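Local coordinates for protein leucine aminopeptidase 2, chloroplastic (Streptomyces sp. BC16019, PDB 5LHJ) that takes part in bottromycin maturation as a manganese-binding aminopeptidase of the M17 family, probably releasing N-terminal amino acids from peptides, at residues A135-Y140 / A172-T177; Y140-Y145 / A180-N185. All blocks are in the same frame, centred on the assembly; numbering follows the deposited sequence.

Contact 1. Residues A135-Y140 / A172-T177; sequences AVLGLY and AAAEAT
The carbonyl oxygen of A173 takes two bonds from T177, the residue whose methyl meets L137 across the contact. One is the ordinary helical backbone bond; the other comes from the hydroxyl, T177 OG1 lying 3.0 Å from A173 O, and the two donors reach the oxygen from opposite faces of its carbonyl plane. OG1 also bonds to R487 of helix 486-498. Because OG1 sits beside the backbone N (chi1 -58°), CG2 is anti to that nitrogen and packs on L137, with 3.7 Å between L137 CD2 and T177 CG2; the two side chains cross at about a right angle. Threonine suits the place because one branch serves the polar carbonyl and the other an apolar neighbour.

A174 fills the middle. Its methyl points at the facing helix and lies 3.6 Å from V136 CB, with V136 CG1 beside it, while L137 CG approaches A174 CB to 3.9 Å. So small a side chain allows L137 CA and A174 CA to come within 6.0 Å. At the margin, V136 CG1 passes the aliphatic CG of E175, whose carboxylate belongs to an exposed residue. Helix 124-139 of the N-terminal domain is thus laid against helix 164-185, the long helix that leads into the catalytic domain, their short segments running 25° apart with axes 8.9 Å from each other. Branched aliphatic groups fitted round an alanine methyl imply a join made by shape and burial of apolar surface, with the threonine's polarity turned back into its own helix and toward R487.

Contact 2. Residues Y140-Y145 / A180-N185; sequences YRYDEY and ARDLVN
Y140 reaches helix 164-185 with its hydroxyl and is gripped there from two directions: Y140 OH donates to D182 OD1 at 2.6 Å, on the anti side of the carboxylate, and accepts from N185 ND2 at 3.1 Å, nearly in the amide plane. CG anti to the backbone N (chi1 180°) sends the ring across to the helix. This is the tight side: R181's straight run of methylenes covers one ring face, CD 3.8 Å from the Y140 centroid, and R181 NH1 comes edge-on to Y140 CB at 3.4 Å, the guanidinium bonding to the carbonyls of T482 and E476. Y142 adds a second CH-pi contact, N185 CB standing 3.6 Å from its ring centroid, while N185 OD1 bonds to G481 N. In this way the loop after helix 124-139 of the N-terminal domain is packed against the last turns of the helix that leads into the M17 catalytic domain. A phenylalanine in place of Y140 would probably leave D182 OD1 without its short hydroxyl bond and N185 ND2 without this acceptor. Packing is looser on the outer side: a water donates to both R141 O and D182 OD1, and exposed R141 points away from the helix and pairs with D143, R141 NE lying 3.4 Å from D143 OD2 in a purely electrostatic pairing.

From the N terminus, helix 124-139 ends in the first segment of contact 1 and passes at Y140, shared by both contacts, into the loop 140-145 of contact 2. The chain then runs through strand 156-159 and turns into helix 164-185, which meets both earlier segments in the same order. Contact 1 closes a loop of 31 residues and contact 2 one of 34; the two cross rather than nest. Their centres are about 12 Å apart, and a probable hydrogen bond from R181 NH1 to L137 O, 3.0 Å long, joins them directly. Together they hold the last helical turn and following loop of the N-terminal domain along successive turns of the interdomain helix.

Contact 1. Residues A135-Y140 / A172-T177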
loop_
_atom_site.group_PDB
_atom_site.type_symbol
_atom_site.label_atom_id
_atom_site.label_comp_id
_atom_site.label_asym_id
_atom_site.label_seq_id
_atom_site.Cartn_x
_atom_site.Cartn_y
_atom_site.Cartn_z
ATOM N N ALA A 135 29.122 24.817 -23.206
ATOM C CA ALA A 135 28.394 25.389 -24.337
ATOM C C ALA A 135 27.607 24.324 -25.093
ATOM O O ALA A 135 26.415 24.498 -25.347
ATOM C CB ALA A 135 29.346 26.096 -25.279
ATOM N N VAL A 136 28.271 23.219 -25.435
ATOM C CA VAL A 136 27.614 22.121 -26.142
ATOM C C VAL A 136 26.557 21.460 -25.258
ATOM O O VAL A 136 25.422 21.227 -25.692
ATOM C CB VAL A 136 28.632 21.068 -26.632
ATOM C CG1 VAL A 136 27.933 19.853 -27.243
ATOM C CG2 VAL A 136 29.588 21.696 -27.628
ATOM N N LEU A 137 26.930 21.170 -24.017
ATOM C CA LEU A 137 26.000 20.516 -23.083
ATOM C C LEU A 137 24.769 21.376 -22.787
ATOM O O LEU A 137 23.650 20.846 -22.660
ATOM C CB LEU A 137 26.727 20.143 -21.789
ATOM C CG LEU A 137 27.849 19.119 -21.935
ATOM C CD1 LEU A 137 28.566 18.972 -20.599
ATOM C CD2 LEU A 137 27.332 17.791 -22.453
ATOM N N GLY A 138 24.964 22.693 -22.684
ATOM C CA GLY A 138 23.871 23.634 -22.417
ATOM C C GLY A 138 22.942 23.908 -23.590
ATOM O O GLY A 138 21.765 24.260 -23.382
ATOM N N LEU A 139 23.454 23.736 -24.811
ATOM C CA LEU A 139 22.654 23.882 -26.033
ATOM C C LEU A 139 21.830 22.656 -26.403
ATOM O O LEU A 139 20.937 22.739 -27.251
ATOM C CB LEU A 139 23.537 24.214 -27.222
ATOM C CG LEU A 139 23.945 25.670 -27.341
ATOM C CD1 LEU A 139 24.959 25.802 -28.471
ATOM C CD2 LEU A 139 22.719 26.562 -27.570
ATOM N N TYR A 140 22.135 21.528 -25.781
ATOM C CA TYR A 140 21.472 20.273 -26.085
ATOM C C TYR A 140 19.946 20.368 -26.041
ATOM O O TYR A 140 19.384 20.913 -25.101
ATOM C CB TYR A 140 21.943 19.182 -25.117
ATOM C CG TYR A 140 21.291 17.851 -25.377
ATOM C CD1 TYR A 140 21.747 17.036 -26.397
ATOM C CD2 TYR A 140 20.183 17.432 -24.637
ATOM C CE1 TYR A 140 21.139 15.829 -26.670
ATOM C CE2 TYR A 140 19.569 16.223 -24.891
ATOM C CZ TYR A 140 20.050 15.422 -25.926
ATOM O OH TYR A 140 19.458 14.224 -26.205
ATOM N N ALA A 172 34.632 17.577 -28.183
ATOM C CA ALA A 172 34.521 16.152 -28.462
ATOM C C ALA A 172 33.926 15.367 -27.284
ATOM O O ALA A 172 33.087 14.485 -27.487
ATOM C CB ALA A 172 35.867 15.587 -28.863
ATOM N N ALA A 173 34.349 15.691 -26.067
ATOM C CA ALA A 173 33.800 15.050 -24.875
ATOM C C ALA A 173 32.306 15.351 -24.722
ATOM O O ALA A 173 31.512 14.462 -24.396
ATOM C CB ALA A 173 34.565 15.478 -23.618
ATOM N N ALA A 174 31.931 16.602 -24.981
ATOM C CA ALA A 174 30.531 17.017 -24.882
ATOM C C ALA A 174 29.665 16.429 -25.985
ATOM O O ALA A 174 28.524 16.033 -25.726
ATOM C CB ALA A 174 30.416 18.522 -24.877
ATOM N N GLU A 175 30.201 16.354 -27.196
ATOM C CA GLU A 175 29.476 15.704 -28.294
ATOM C C GLU A 175 29.223 14.217 -28.004
ATOM O O GLU A 175 28.140 13.718 -28.267
ATOM C CB GLU A 175 30.193 15.917 -29.622
ATOM C CG GLU A 175 30.024 17.347 -30.133
ATOM C CD GLU A 175 30.927 17.696 -31.299
ATOM O OE1 GLU A 175 31.410 16.766 -31.981
ATOM O OE2 GLU A 175 31.152 18.915 -31.549
ATOM N N ALA A 176 30.201 13.541 -27.406
ATOM C CA ALA A 176 30.025 12.133 -26.987
ATOM C C ALA A 176 28.940 12.039 -25.898
ATOM O O ALA A 176 28.085 11.161 -25.934
ATOM C CB ALA A 176 31.336 11.562 -26.482
ATOM N N THR A 177 28.974 12.959 -24.942
ATOM C CA THR A 177 27.943 12.995 -23.898
ATOM C C THR A 177 26.548 13.147 -24.520
ATOM O O THR A 177 25.607 12.454 -24.137
ATOM C CB THR A 177 28.212 14.124 -22.883
ATOM O OG1 THR A 177 29.502 13.944 -22.292
ATOM C CG2 THR A 177 27.179 14.143 -21.766
#

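Contact 2. Residues Y140-Y145 / A180-N185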
loop_
_atom_site.group_PDB
_atom_site.type_symbol
_atom_site.label_atom_id
_atom_site.label_comp_id
_atom_site.label_asym_id
_atom_site.label_seq_id
_atom_site.Cartn_x
_atom_site.Cartn_y
_atom_site.Cartn_z
ATOM N N TYR A 140 22.135 21.528 -25.781
ATOM C CA TYR A 140 21.472 20.273 -26.085
ATOM C C TYR A 140 19.946 20.368 -26.041
ATOM O O TYR A 140 19.384 20.913 -25.101
ATOM C CB TYR A 140 21.943 19.182 -25.117
ATOM C CG TYR A 140 21.291 17.851 -25.377
ATOM C CD1 TYR A 140 21.747 17.036 -26.397
ATOM C CD2 TYR A 140 20.183 17.432 -24.637
ATOM C CE1 TYR A 140 21.139 15.829 -26.670
ATOM C CE2 TYR A 140 19.569 16.223 -24.891
ATOM C CZ TYR A 140 20.050 15.422 -25.926
ATOM O OH TYR A 140 19.458 14.224 -26.205
ATOM N N ARG A 141 19.296 19.844 -27.080
ATOM C CA ARG A 141 17.841 19.690 -27.100
ATOM C C ARG A 141 17.516 18.369 -27.762
ATOM O O ARG A 141 18.275 17.892 -28.615
ATOM C CB ARG A 141 17.149 20.848 -27.849
ATOM C CG ARG A 141 17.770 21.173 -29.203
ATOM C CD ARG A 141 16.991 22.177 -30.064
ATOM N NE ARG A 141 16.424 23.325 -29.335
ATOM C CZ ARG A 141 15.975 24.454 -29.910
ATOM N NH1 ARG A 141 16.010 24.631 -31.236
ATOM N NH2 ARG A 141 15.474 25.430 -29.148
ATOM N N TYR A 142 16.407 17.768 -27.353
ATOM C CA TYR A 142 15.953 16.523 -27.947
ATOM C C TYR A 142 14.528 16.743 -28.448
ATOM O O TYR A 142 13.566 16.498 -27.734
ATOM C CB TYR A 142 16.044 15.359 -26.964
ATOM C CG TYR A 142 15.780 14.027 -27.643
ATOM C CD1 TYR A 142 16.759 13.421 -28.427
ATOM C CD2 TYR A 142 14.548 13.382 -27.512
ATOM C CE1 TYR A 142 16.521 12.210 -29.063
ATOM C CE2 TYR A 142 14.306 12.167 -28.133
ATOM C CZ TYR A 142 15.285 11.597 -28.913
ATOM O OH TYR A 142 15.048 10.405 -29.545
ATOM N N ASP A 143 14.431 17.200 -29.691
ATOM C CA ASP A 143 13.163 17.581 -30.321
ATOM C C ASP A 143 12.747 16.678 -31.471
ATOM O O ASP A 143 11.787 16.999 -32.178
ATOM C CB ASP A 143 13.269 19.037 -30.821
ATOM C CG ASP A 143 13.291 20.042 -29.694
ATOM O OD1 ASP A 143 12.758 19.760 -28.581
ATOM O OD2 ASP A 143 13.838 21.143 -29.926
ATOM N N GLU A 144 13.418 15.536 -31.620
ATOM C CA GLU A 144 13.181 14.582 -32.721
ATOM C C GLU A 144 11.706 14.135 -32.853
ATOM O O GLU A 144 11.233 13.859 -33.966
ATOM C CB GLU A 144 14.075 13.339 -32.516
ATOM C CG GLU A 144 14.092 12.310 -33.644
ATOM C CD GLU A 144 14.602 12.851 -34.974
ATOM O OE1 GLU A 144 15.413 13.807 -34.989
ATOM O OE2 GLU A 144 14.195 12.299 -36.023
ATOM N N TYR A 145 10.997 14.055 -31.727
ATOM C CA TYR A 145 9.621 13.527 -31.718
ATOM C C TYR A 145 8.547 14.584 -31.482
ATOM O O TYR A 145 7.400 14.230 -31.199
ATOM C CB TYR A 145 9.499 12.365 -30.725
ATOM C CG TYR A 145 10.220 11.153 -31.232
ATOM C CD1 TYR A 145 9.587 10.249 -32.082
ATOM C CD2 TYR A 145 11.566 10.936 -30.922
ATOM C CE1 TYR A 145 10.258 9.146 -32.584
ATOM C CE2 TYR A 145 12.248 9.847 -31.432
ATOM C CZ TYR A 145 11.595 8.955 -32.254
ATOM O OH TYR A 145 12.279 7.872 -32.751
ATOM N N ALA A 180 25.169 9.962 -26.021
ATOM C CA ALA A 180 24.576 9.132 -24.967
ATOM C C ALA A 180 23.195 9.672 -24.553
ATOM O O ALA A 180 22.270 8.883 -24.368
ATOM C CB ALA A 180 25.495 9.013 -23.771
ATOM N N ARG A 181 23.062 10.999 -24.420
ATOM C CA ARG A 181 21.759 11.612 -24.094
ATOM C C ARG A 181 20.691 11.248 -25.132
ATOM O O ARG A 181 19.565 10.879 -24.786
ATOM C CB ARG A 181 21.860 13.136 -23.993
ATOM C CG ARG A 181 22.684 13.650 -22.841
ATOM C CD ARG A 181 22.767 15.167 -22.833
ATOM N NE ARG A 181 23.508 15.696 -21.690
ATOM C CZ ARG A 181 23.724 16.987 -21.460
ATOM N NH1 ARG A 181 23.291 17.914 -22.319
ATOM N NH2 ARG A 181 24.377 17.372 -20.363
ATOM N N ASP A 182 21.056 11.340 -26.409
ATOM C CA ASP A 182 20.131 10.979 -27.487
ATOM C C ASP A 182 19.682 9.513 -27.399
ATOM O O ASP A 182 18.494 9.206 -27.573
ATOM C CB ASP A 182 20.780 11.216 -28.858
ATOM C CG ASP A 182 20.873 12.680 -29.246
ATOM O OD1 ASP A 182 20.265 13.577 -28.604
ATOM O OD2 ASP A 182 21.574 12.925 -30.273
ATOM N N LEU A 183 20.620 8.604 -27.127
ATOM C CA LEU A 183 20.304 7.189 -27.043
ATOM C C LEU A 183 19.348 6.906 -25.876
ATOM O O LEU A 183 18.379 6.157 -26.021
ATOM C CB LEU A 183 21.582 6.349 -26.912
ATOM C CG LEU A 183 22.501 6.326 -28.129
ATOM C CD1 LEU A 183 23.853 5.763 -27.732
ATOM C CD2 LEU A 183 21.875 5.534 -29.281
ATOM N N VAL A 184 19.604 7.540 -24.735
ATOM C CA VAL A 184 18.753 7.352 -23.549
ATOM C C VAL A 184 17.368 7.949 -23.777
ATOM O O VAL A 184 16.359 7.305 -23.460
ATOM C CB VAL A 184 19.412 7.940 -22.276
ATOM C CG1 VAL A 184 18.448 7.963 -21.090
ATOM C CG2 VAL A 184 20.668 7.152 -21.948
ATOM N N ASN A 185 17.314 9.145 -24.349
ATOM C CA ASN A 185 16.042 9.816 -24.646
ATOM C C ASN A 185 15.186 9.118 -25.697
ATOM O O ASN A 185 13.959 9.267 -25.689
ATOM C CB ASN A 185 16.277 11.267 -25.061
ATOM C CG ASN A 185 16.583 12.174 -23.880
ATOM O OD1 ASN A 185 16.079 11.958 -22.771
ATOM N ND2 ASN A 185 17.411 13.182 -24.100
HETATM O O HOH W 1 19.459 15.790 -30.026
#